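PDB 4Q9A: Tat pathway signal sequence domain protein from Parabacteroides merdae, which is a putative GDSL-like lipase of the SGNH hydrolase clan and probably hydrolyses ester bonds of a substrate that is not yet known. Local coordinates for residues 96-101 and 142-147; 148-153 and 161-166; 184-189 and 219-224. All coordinates share one frame; numbering follows the deposited sequence.

Contact 1 of 3, residues 96-101 and 142-147; sequences PDVLSI and QIVLCE
V98 to I101 run beside Q142 to L145 as two parallel beta strands, with axes 4.7 Å apart and inclined by 16°. Five backbone hydrogen bonds join them. The first links Q142 N to D97 O at 3.0 Å. L99 N then bonds to Q142 O, and L99 O accepts V144 N. I101 repeats the pattern: its N bonds to V144 O, and its O takes C146 N at 2.8 Å. V98 and S100 instead make their backbone bonds to strand 21-26.

One face of the pair carries V98, S100, Q142 and V144. V98 CG1 packs at a slant against V144 CG2, 4.1 Å away. This V98 branch lies opposite the backbone N (chi1 175°), and it is the V98 methyl nearer to V144. S100 OG passes 3.8 Å from C146 SG, but its hydrogen bond is to W222 NE1. Q142 lays CB and CG beside D97 O, while its NE2 bonds to N15 O.

On the other face L99, I101, I143 and L145 form an aliphatic layer. I101 bridges two neighbours here: its CD1 meets I143 CG2 at 4.1 Å, and its CB meets L145 CD1 at 4.0 Å.

The chain between the two strands contains helix 120-137, as in a beta-alpha-beta crossover. That helix packs on L99 and I143. W222 of helix 212-226 touches V144 on the opposite face. Strand 21-26 flanks the pair on one edge and strand 183-185 on the other, so this contact lies inside the five-stranded parallel sheet of an SGNH hydrolase fold.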
loop_
_atom_site.group_PDB
_atom_site.type_symbol
_atom_site.label_atom_id
_atom_site.label_comp_id
_atom_site.label_asym_id
_atom_site.label_seq_id
_atom_site.Cartn_x
_atom_site.Cartn_y
_atom_site.Cartn_z
ATOM N N PRO A 96 1.784 16.450 -16.923
ATOM C CA PRO A 96 2.470 15.284 -16.349
ATOM C C PRO A 96 3.718 14.846 -17.105
ATOM O O PRO A 96 3.730 14.765 -18.340
ATOM C CB PRO A 96 1.405 14.184 -16.394
ATOM C CG PRO A 96 0.463 14.609 -17.487
ATOM C CD PRO A 96 0.426 16.089 -17.390
ATOM N N ASP A 97 4.766 14.545 -16.337
ATOM C CA ASP A 97 6.023 14.021 -16.858
ATOM C C ASP A 97 5.824 12.536 -17.235
ATOM O O ASP A 97 6.391 12.042 -18.224
ATOM C CB ASP A 97 7.136 14.227 -15.816
ATOM C CG ASP A 97 7.497 15.700 -15.615
ATOM O OD1 ASP A 97 7.840 16.369 -16.609
ATOM O OD2 ASP A 97 7.446 16.177 -14.463
ATOM N N VAL A 98 4.979 11.846 -16.446
ATOM C CA VAL A 98 4.607 10.442 -16.611
ATOM C C VAL A 98 3.089 10.339 -16.448
ATOM O O VAL A 98 2.547 10.679 -15.393
ATOM C CB VAL A 98 5.373 9.514 -15.632
ATOM C CG1 VAL A 98 4.889 8.073 -15.733
ATOM C CG2 VAL A 98 6.868 9.587 -15.879
ATOM N N LEU A 99 2.411 9.895 -17.498
ATOM C CA LEU A 99 0.962 9.739 -17.494
ATOM C C LEU A 99 0.600 8.256 -17.651
ATOM O O LEU A 99 1.125 7.584 -18.522
ATOM C CB LEU A 99 0.337 10.611 -18.617
ATOM C CG LEU A 99 -1.129 10.379 -18.983
ATOM C CD1 LEU A 99 -2.074 10.897 -17.905
ATOM C CD2 LEU A 99 -1.434 10.993 -20.304
ATOM N N SER A 100 -0.286 7.758 -16.794
ATOM C CA SER A 100 -0.722 6.366 -16.786
ATOM C C SER A 100 -2.213 6.302 -17.103
ATOM O O SER A 100 -3.015 7.045 -16.517
ATOM C CB SER A 100 -0.407 5.699 -15.448
ATOM O OG SER A 100 -1.020 4.423 -15.361
ATOM N N ILE A 101 -2.576 5.436 -18.061
ATOM C CA ILE A 101 -3.959 5.291 -18.499
ATOM C C ILE A 101 -4.391 3.829 -18.418
ATOM O O ILE A 101 -3.718 2.948 -18.957
ATOM C CB ILE A 101 -4.171 5.881 -19.935
ATOM C CG1 ILE A 101 -3.767 7.375 -19.984
ATOM C CG2 ILE A 101 -5.636 5.662 -20.441
ATOM C CD1 ILE A 101 -3.358 7.876 -21.311
ATOM N N GLN A 142 5.806 10.823 -20.950
ATOM C CA GLN A 142 6.024 9.405 -21.038
ATOM C C GLN A 142 4.706 8.741 -20.662
ATOM O O GLN A 142 4.207 8.944 -19.549
ATOM C CB GLN A 142 7.160 9.001 -20.102
ATOM C CG GLN A 142 8.514 9.530 -20.503
ATOM C CD GLN A 142 9.570 9.081 -19.526
ATOM O OE1 GLN A 142 10.001 7.916 -19.512
ATOM N NE2 GLN A 142 10.025 9.998 -18.697
ATOM N N ILE A 143 4.106 7.996 -21.612
ATOM C CA ILE A 143 2.833 7.319 -21.376
ATOM C C ILE A 143 3.061 5.835 -20.973
ATOM O O ILE A 143 3.898 5.122 -21.545
ATOM C CB ILE A 143 1.861 7.439 -22.585
ATOM C CG1 ILE A 143 1.732 8.883 -23.070
ATOM C CG2 ILE A 143 0.483 6.853 -22.240
ATOM C CD1 ILE A 143 1.007 9.041 -24.390
ATOM N N VAL A 144 2.284 5.412 -19.959
ATOM C CA VAL A 144 2.155 4.075 -19.407
ATOM C C VAL A 144 0.722 3.689 -19.713
ATOM O O VAL A 144 -0.195 4.196 -19.070
ATOM C CB VAL A 144 2.485 3.958 -17.886
ATOM C CG1 VAL A 144 2.489 2.508 -17.447
ATOM C CG2 VAL A 144 3.804 4.610 -17.538
ATOM N N LEU A 145 0.527 2.865 -20.750
ATOM C CA LEU A 145 -0.786 2.365 -21.137
ATOM C C LEU A 145 -0.966 0.982 -20.518
ATOM O O LEU A 145 -0.118 0.112 -20.714
ATOM C CB LEU A 145 -0.953 2.350 -22.664
ATOM C CG LEU A 145 -2.381 2.142 -23.168
ATOM C CD1 LEU A 145 -3.290 3.322 -22.822
ATOM C CD2 LEU A 145 -2.392 1.865 -24.642
ATOM N N CYS A 146 -2.033 0.806 -19.724
ATOM C CA CYS A 146 -2.338 -0.428 -18.996
ATOM C C CYS A 146 -3.349 -1.302 -19.743
ATOM O O CYS A 146 -4.285 -0.787 -20.380
ATOM C CB CYS A 146 -2.847 -0.096 -17.600
ATOM S SG CYS A 146 -1.690 0.855 -16.585
ATOM N N GLU A 147 -3.174 -2.625 -19.626
ATOM C CA GLU A 147 -4.056 -3.604 -20.257
ATOM C C GLU A 147 -5.387 -3.709 -19.484
ATOM O O GLU A 147 -5.360 -4.070 -18.294
ATOM C CB GLU A 147 -3.372 -5.000 -20.348
ATOM C CG GLU A 147 -4.124 -6.015 -21.194
ATOM C CD GLU A 147 -3.512 -7.398 -21.306
ATOM O OE1 GLU A 147 -2.882 -7.862 -20.327
ATOM O OE2 GLU A 147 -3.691 -8.034 -22.370
#

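Contact 2 of 3, residues 148-153 and 161-166; sequences PFTLRD and KWYPMF
R152 and Y163 form a cation-pi stack in the loop region that follows strand 142-146 of this SGNH hydrolase fold. Segment 148-153 runs out from the sheet without regular structure. Segment 161-166 starts at the end of the short helix 159-162 and brings Y163 back against it.

The stack is nearly flat. The guanidinium and ring planes differ by only 9°, and R152 CZ sits 4.0 Å from the ring centroid. NE lies over the ring centre, while NH2 reaches toward Y163 CG and CB. The R152 chain is extended from CG to NE, which carries the charged group along the tyrosine from its hydroxyl end toward its CB. R152 NH1 also makes a long, weak ion pair with D159. The opposite face of the Y163 ring rests on W162 CB, so the ring is held between two residues.

Apolar packing forms a second group of contacts. T150 CG2 lies 3.5 Å from W162 CZ3 and also approaches F166 CE2, both obliquely. P148 CB meets F166 CZ at 3.9 Å. F166 CG lies opposite its backbone N (chi1 -172°), and the ring it carries extends toward P148. Within 161-166, one face of the F166 ring lies against W162 CZ3, so the two aromatic groups pack on each other as well as on segment 148-153. Y108 and W109 also meet the W162 ring, which joins this cluster to helix 106-113.

A single hydrogen bond spans the two segments. T150 OG1 comes to the edge of the Y163 ring, in its plane, and pairs with Y163 OH at 2.6 Å; either hydroxyl could be the donor.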
loop_
_atom_site.group_PDB
_atom_site.type_symbol
_atom_site.label_atom_id
_atom_site.label_comp_id
_atom_site.label_asym_id
_atom_site.label_seq_id
_atom_site.Cartn_x
_atom_site.Cartn_y
_atom_site.Cartn_z
ATOM N N PRO A 148 -6.555 -3.458 -20.146
ATOM C CA PRO A 148 -7.852 -3.703 -19.469
ATOM C C PRO A 148 -7.992 -5.216 -19.206
ATOM O O PRO A 148 -7.456 -6.013 -19.990
ATOM C CB PRO A 148 -8.882 -3.162 -20.456
ATOM C CG PRO A 148 -8.217 -3.215 -21.773
ATOM C CD PRO A 148 -6.744 -3.080 -21.561
ATOM N N PHE A 149 -8.618 -5.622 -18.082
ATOM C CA PHE A 149 -8.645 -7.032 -17.676
ATOM C C PHE A 149 -9.934 -7.481 -16.989
ATOM O O PHE A 149 -10.732 -6.652 -16.553
ATOM C CB PHE A 149 -7.481 -7.272 -16.671
ATOM C CG PHE A 149 -7.565 -6.373 -15.447
ATOM C CD1 PHE A 149 -8.315 -6.748 -14.336
ATOM C CD2 PHE A 149 -6.960 -5.120 -15.439
ATOM C CE1 PHE A 149 -8.463 -5.882 -13.246
ATOM C CE2 PHE A 149 -7.096 -4.265 -14.346
ATOM C CZ PHE A 149 -7.844 -4.653 -13.253
ATOM N N THR A 150 -10.053 -8.809 -16.773
ATOM C CA THR A 150 -11.142 -9.477 -16.047
ATOM C C THR A 150 -10.680 -10.791 -15.415
ATOM O O THR A 150 -9.830 -11.498 -15.974
ATOM C CB THR A 150 -12.357 -9.806 -16.940
ATOM O OG1 THR A 150 -11.943 -10.705 -17.975
ATOM C CG2 THR A 150 -13.075 -8.571 -17.494
ATOM N N LEU A 151 -11.315 -11.147 -14.291
ATOM C CA LEU A 151 -11.157 -12.411 -13.600
ATOM C C LEU A 151 -12.481 -13.193 -13.864
ATOM O O LEU A 151 -13.553 -12.780 -13.414
ATOM C CB LEU A 151 -10.829 -12.168 -12.121
ATOM C CG LEU A 151 -9.405 -11.601 -11.839
ATOM C CD1 LEU A 151 -9.394 -10.045 -11.794
ATOM C CD2 LEU A 151 -8.839 -12.166 -10.542
ATOM N N ARG A 152 -12.402 -14.236 -14.723
ATOM C CA ARG A 152 -13.510 -15.054 -15.223
ATOM C C ARG A 152 -14.467 -15.568 -14.133
ATOM O O ARG A 152 -15.692 -15.652 -14.367
ATOM C CB ARG A 152 -12.974 -16.245 -16.023
ATOM C CG ARG A 152 -12.426 -15.865 -17.389
ATOM C CD ARG A 152 -12.340 -17.042 -18.344
ATOM N NE ARG A 152 -11.833 -16.638 -19.660
ATOM C CZ ARG A 152 -12.181 -17.209 -20.810
ATOM N NH1 ARG A 152 -13.050 -18.215 -20.826
ATOM N NH2 ARG A 152 -11.671 -16.773 -21.956
ATOM N N ASP A 153 -13.916 -15.927 -12.952
ATOM C CA ASP A 153 -14.742 -16.416 -11.850
ATOM C C ASP A 153 -15.136 -15.288 -10.876
ATOM O O ASP A 153 -15.401 -15.535 -9.697
ATOM C CB ASP A 153 -14.073 -17.583 -11.105
ATOM C CG ASP A 153 -15.055 -18.591 -10.494
ATOM O OD1 ASP A 153 -16.262 -18.573 -10.880
ATOM O OD2 ASP A 153 -14.617 -19.416 -9.651
ATOM N N LYS A 161 -21.212 -13.932 -22.209
ATOM C CA LYS A 161 -21.471 -12.522 -22.525
ATOM C C LYS A 161 -20.191 -11.675 -22.603
ATOM O O LYS A 161 -20.291 -10.480 -22.888
ATOM C CB LYS A 161 -22.439 -11.905 -21.478
ATOM C CG LYS A 161 -23.797 -12.608 -21.374
ATOM C CD LYS A 161 -24.945 -11.646 -21.126
ATOM C CE LYS A 161 -26.286 -12.354 -21.141
ATOM N NZ LYS A 161 -27.020 -12.195 -22.440
ATOM N N TRP A 162 -18.997 -12.278 -22.393
ATOM C CA TRP A 162 -17.741 -11.517 -22.387
ATOM C C TRP A 162 -16.682 -11.984 -23.369
ATOM O O TRP A 162 -16.033 -11.146 -23.997
ATOM C CB TRP A 162 -17.119 -11.555 -20.986
ATOM C CG TRP A 162 -17.708 -10.552 -20.052
ATOM C CD1 TRP A 162 -18.898 -10.641 -19.392
ATOM C CD2 TRP A 162 -17.149 -9.285 -19.708
ATOM N NE1 TRP A 162 -19.112 -9.507 -18.651
ATOM C CE2 TRP A 162 -18.055 -8.654 -18.828
ATOM C CE3 TRP A 162 -15.954 -8.622 -20.045
ATOM C CZ2 TRP A 162 -17.802 -7.396 -18.273
ATOM C CZ3 TRP A 162 -15.711 -7.371 -19.507
ATOM C CH2 TRP A 162 -16.620 -6.775 -18.621
ATOM N N TYR A 163 -16.445 -13.295 -23.448
ATOM C CA TYR A 163 -15.359 -13.849 -24.250
ATOM C C TYR A 163 -15.882 -14.562 -25.499
ATOM O O TYR A 163 -16.953 -15.179 -25.443
ATOM C CB TYR A 163 -14.495 -14.788 -23.385
ATOM C CG TYR A 163 -14.264 -14.240 -21.989
ATOM C CD1 TYR A 163 -13.316 -13.244 -21.756
ATOM C CD2 TYR A 163 -15.050 -14.654 -20.916
ATOM C CE1 TYR A 163 -13.139 -12.695 -20.484
ATOM C CE2 TYR A 163 -14.876 -14.119 -19.637
ATOM C CZ TYR A 163 -13.917 -13.139 -19.426
ATOM O OH TYR A 163 -13.738 -12.628 -18.161
ATOM N N PRO A 164 -15.178 -14.443 -26.658
ATOM C CA PRO A 164 -13.872 -13.779 -26.882
ATOM C C PRO A 164 -13.918 -12.278 -27.186
ATOM O O PRO A 164 -12.862 -11.672 -27.378
ATOM C CB PRO A 164 -13.330 -14.526 -28.106
ATOM C CG PRO A 164 -14.560 -14.874 -28.900
ATOM C CD PRO A 164 -15.646 -15.132 -27.879
HETATM N N MSE A 165 -15.122 -11.689 -27.248
HETATM C CA MSE A 165 -15.368 -10.276 -27.572
HETATM C C MSE A 165 -14.405 -9.321 -26.883
HETATM O O MSE A 165 -13.778 -8.494 -27.552
HETATM C CB MSE A 165 -16.794 -9.871 -27.173
HETATM C CG MSE A 165 -17.887 -10.439 -28.060
HETATM SE SE MSE A 165 -18.194 -12.316 -27.726
HETATM C CE MSE A 165 -19.095 -12.259 -25.991
ATOM N N PHE A 166 -14.296 -9.437 -25.547
ATOM C CA PHE A 166 -13.479 -8.537 -24.745
ATOM C C PHE A 166 -11.975 -8.651 -25.066
ATOM O O PHE A 166 -11.272 -7.637 -24.972
ATOM C CB PHE A 166 -13.734 -8.712 -23.238
ATOM C CG PHE A 166 -13.057 -7.659 -22.385
ATOM C CD1 PHE A 166 -13.492 -6.333 -22.408
ATOM C CD2 PHE A 166 -11.958 -7.985 -21.583
ATOM C CE1 PHE A 166 -12.858 -5.360 -21.629
ATOM C CE2 PHE A 166 -11.324 -7.010 -20.803
ATOM C CZ PHE A 166 -11.779 -5.705 -20.831
#

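Contact 3 of 3, residues 184-189 and 219-224; sequences FVPFQS and ANMWME
V185, P186 and F187 pack against M221 and W222 of helix 212-226, where strand 183-185 ends and helix 187-194 begins. P186 is the centre of an inverse gamma turn and takes the N-cap position of helix 187-194. The turn brings V185 and F187 to the same helix.

The tight part is the buried side around V185. Its two methyls divide the work. CG1 lies against the helix backbone, 3.6 Å from W222 N, and touches M221 CB at 3.8 Å. CG2 approaches the indole obliquely, 3.9 Å from W222 CD1. V144 and C146 of strand 142-146 also touch V185.

The looser side is formed by selenomethionine M221 and P186, both partly exposed. M221 SE lies at the edge of the F187 ring, in its plane and 5.2 Å from the centroid, a Met-aromatic contact. The chain then bends at SE (chi3 70°), and CE lies by the ring and carbonyl of P186, 3.9 Å from P186 CD. Around the helix, N220 packs on E61 of the second subunit.

The side chains that meet are apolar, and no hydrogen bond joins the segments. The indole N-H of W222 is bonded elsewhere, to S100 OG. Shape and burial, rather than polar pairing, therefore hold the helix to this end of the strand.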
loop_
_atom_site.group_PDB
_atom_site.type_symbol
_atom_site.label_atom_id
_atom_site.label_comp_id
_atom_site.label_asym_id
_atom_site.label_seq_id
_atom_site.Cartn_x
_atom_site.Cartn_y
_atom_site.Cartn_z
ATOM N N PHE A 184 3.702 -0.730 -21.688
ATOM C CA PHE A 184 2.479 -1.500 -21.613
ATOM C C PHE A 184 2.475 -2.419 -20.359
ATOM O O PHE A 184 3.373 -3.251 -20.179
ATOM C CB PHE A 184 2.278 -2.280 -22.920
ATOM C CG PHE A 184 0.925 -2.935 -23.026
ATOM C CD1 PHE A 184 -0.230 -2.171 -23.186
ATOM C CD2 PHE A 184 0.798 -4.317 -22.939
ATOM C CE1 PHE A 184 -1.492 -2.782 -23.259
ATOM C CE2 PHE A 184 -0.460 -4.927 -23.012
ATOM C CZ PHE A 184 -1.596 -4.157 -23.188
ATOM N N VAL A 185 1.484 -2.232 -19.471
ATOM C CA VAL A 185 1.381 -3.068 -18.267
ATOM C C VAL A 185 0.384 -4.208 -18.602
ATOM O O VAL A 185 -0.797 -3.932 -18.844
ATOM C CB VAL A 185 1.026 -2.300 -16.955
ATOM C CG1 VAL A 185 1.373 -3.151 -15.740
ATOM C CG2 VAL A 185 1.744 -0.957 -16.867
ATOM N N PRO A 186 0.857 -5.478 -18.713
ATOM C CA PRO A 186 -0.047 -6.572 -19.118
ATOM C C PRO A 186 -0.766 -7.220 -17.934
ATOM O O PRO A 186 -0.482 -8.374 -17.568
ATOM C CB PRO A 186 0.898 -7.550 -19.822
ATOM C CG PRO A 186 2.235 -7.321 -19.171
ATOM C CD PRO A 186 2.233 -5.980 -18.500
ATOM N N PHE A 187 -1.718 -6.477 -17.354
ATOM C CA PHE A 187 -2.475 -6.889 -16.175
ATOM C C PHE A 187 -3.146 -8.256 -16.319
ATOM O O PHE A 187 -3.107 -9.022 -15.363
ATOM C CB PHE A 187 -3.516 -5.838 -15.804
ATOM C CG PHE A 187 -2.978 -4.568 -15.183
ATOM C CD1 PHE A 187 -1.914 -4.606 -14.287
ATOM C CD2 PHE A 187 -3.600 -3.351 -15.407
ATOM C CE1 PHE A 187 -1.458 -3.446 -13.663
ATOM C CE2 PHE A 187 -3.135 -2.186 -14.790
ATOM C CZ PHE A 187 -2.070 -2.242 -13.916
ATOM N N GLN A 188 -3.699 -8.592 -17.501
ATOM C CA GLN A 188 -4.365 -9.874 -17.729
ATOM C C GLN A 188 -3.425 -11.059 -17.449
ATOM O O GLN A 188 -3.815 -11.952 -16.695
ATOM C CB GLN A 188 -4.967 -9.961 -19.152
ATOM C CG GLN A 188 -6.045 -11.034 -19.341
ATOM C CD GLN A 188 -7.287 -10.817 -18.500
ATOM O OE1 GLN A 188 -8.218 -10.079 -18.867
ATOM N NE2 GLN A 188 -7.343 -11.510 -17.363
ATOM N N SER A 189 -2.183 -11.032 -17.983
ATOM C CA SER A 189 -1.170 -12.084 -17.790
ATOM C C SER A 189 -0.906 -12.325 -16.313
ATOM O O SER A 189 -0.809 -13.488 -15.885
ATOM C CB SER A 189 0.132 -11.694 -18.470
ATOM O OG SER A 189 -0.145 -11.172 -19.757
ATOM N N ALA A 219 0.035 -2.942 -8.708
ATOM C CA ALA A 219 1.082 -1.986 -8.334
ATOM C C ALA A 219 2.466 -2.548 -8.679
ATOM O O ALA A 219 3.264 -1.859 -9.316
ATOM C CB ALA A 219 0.999 -1.663 -6.846
ATOM N N ASN A 220 2.715 -3.820 -8.314
ATOM C CA ASN A 220 3.972 -4.521 -8.561
ATOM C C ASN A 220 4.235 -4.677 -10.061
ATOM O O ASN A 220 5.377 -4.510 -10.502
ATOM C CB ASN A 220 3.960 -5.891 -7.878
ATOM C CG ASN A 220 3.877 -5.875 -6.365
ATOM O OD1 ASN A 220 4.024 -4.837 -5.705
ATOM N ND2 ASN A 220 3.668 -7.048 -5.778
HETATM N N MSE A 221 3.173 -4.975 -10.841
HETATM C CA MSE A 221 3.247 -5.131 -12.299
HETATM C C MSE A 221 3.668 -3.816 -12.964
HETATM O O MSE A 221 4.564 -3.791 -13.813
HETATM C CB MSE A 221 1.899 -5.582 -12.851
HETATM C CG MSE A 221 1.528 -6.999 -12.463
HETATM SE SE MSE A 221 0.293 -7.764 -13.749
HETATM C CE MSE A 221 1.546 -7.927 -15.236
ATOM N N TRP A 222 3.018 -2.733 -12.544
ATOM C CA TRP A 222 3.251 -1.378 -12.992
ATOM C C TRP A 222 4.685 -0.959 -12.682
ATOM O O TRP A 222 5.365 -0.448 -13.573
ATOM C CB TRP A 222 2.245 -0.443 -12.325
ATOM C CG TRP A 222 2.064 0.873 -13.009
ATOM C CD1 TRP A 222 0.993 1.266 -13.763
ATOM C CD2 TRP A 222 2.911 2.025 -12.877
ATOM N NE1 TRP A 222 1.128 2.587 -14.126
ATOM C CE2 TRP A 222 2.298 3.078 -13.596
ATOM C CE3 TRP A 222 4.135 2.271 -12.220
ATOM C CZ2 TRP A 222 2.885 4.342 -13.704
ATOM C CZ3 TRP A 222 4.704 3.529 -12.308
ATOM C CH2 TRP A 222 4.090 4.545 -13.051
HETATM N N MSE A 223 5.173 -1.213 -11.458
HETATM C CA MSE A 223 6.550 -0.853 -11.120
HETATM C C MSE A 223 7.534 -1.641 -11.994
HETATM O O MSE A 223 8.513 -1.077 -12.464
HETATM C CB MSE A 223 6.822 -1.082 -9.635
HETATM C CG MSE A 223 6.055 -0.136 -8.732
HETATM SE SE MSE A 223 6.493 1.730 -9.011
HETATM C CE MSE A 223 8.140 1.749 -7.989
ATOM N N GLU A 224 7.218 -2.924 -12.268
ATOM C CA GLU A 224 8.013 -3.824 -13.100
ATOM C C GLU A 224 7.987 -3.410 -14.579
ATOM O O GLU A 224 9.056 -3.290 -15.164
ATOM C CB GLU A 224 7.524 -5.264 -12.954
ATOM C CG GLU A 224 8.590 -6.300 -13.262
ATOM C CD GLU A 224 8.247 -7.691 -12.766
ATOM O OE1 GLU A 224 8.214 -7.897 -11.529
ATOM O OE2 GLU A 224 8.021 -8.580 -13.621
#

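The contacts follow one another along the chain, each closing before the next opens. Contact 1 lies inside the parallel sheet. Contact 3 is 12 Å from it, centre to centre, where the neighbouring edge strand 183-185 meets helix 212-226. Contact 2 is about 23 Å from contact 1 and 18 Å from contact 3, among the loops beyond the sheet. Segments 142-147 and 148-153 are continuous, so strand 142-146 leads directly from contact 1 into contact 2. Q188 links the remaining pieces: its N probably bonds to E147 OE1 and its NE2 to T150 O. The start of helix 187-194 thus connects the sheet core to the outer loops.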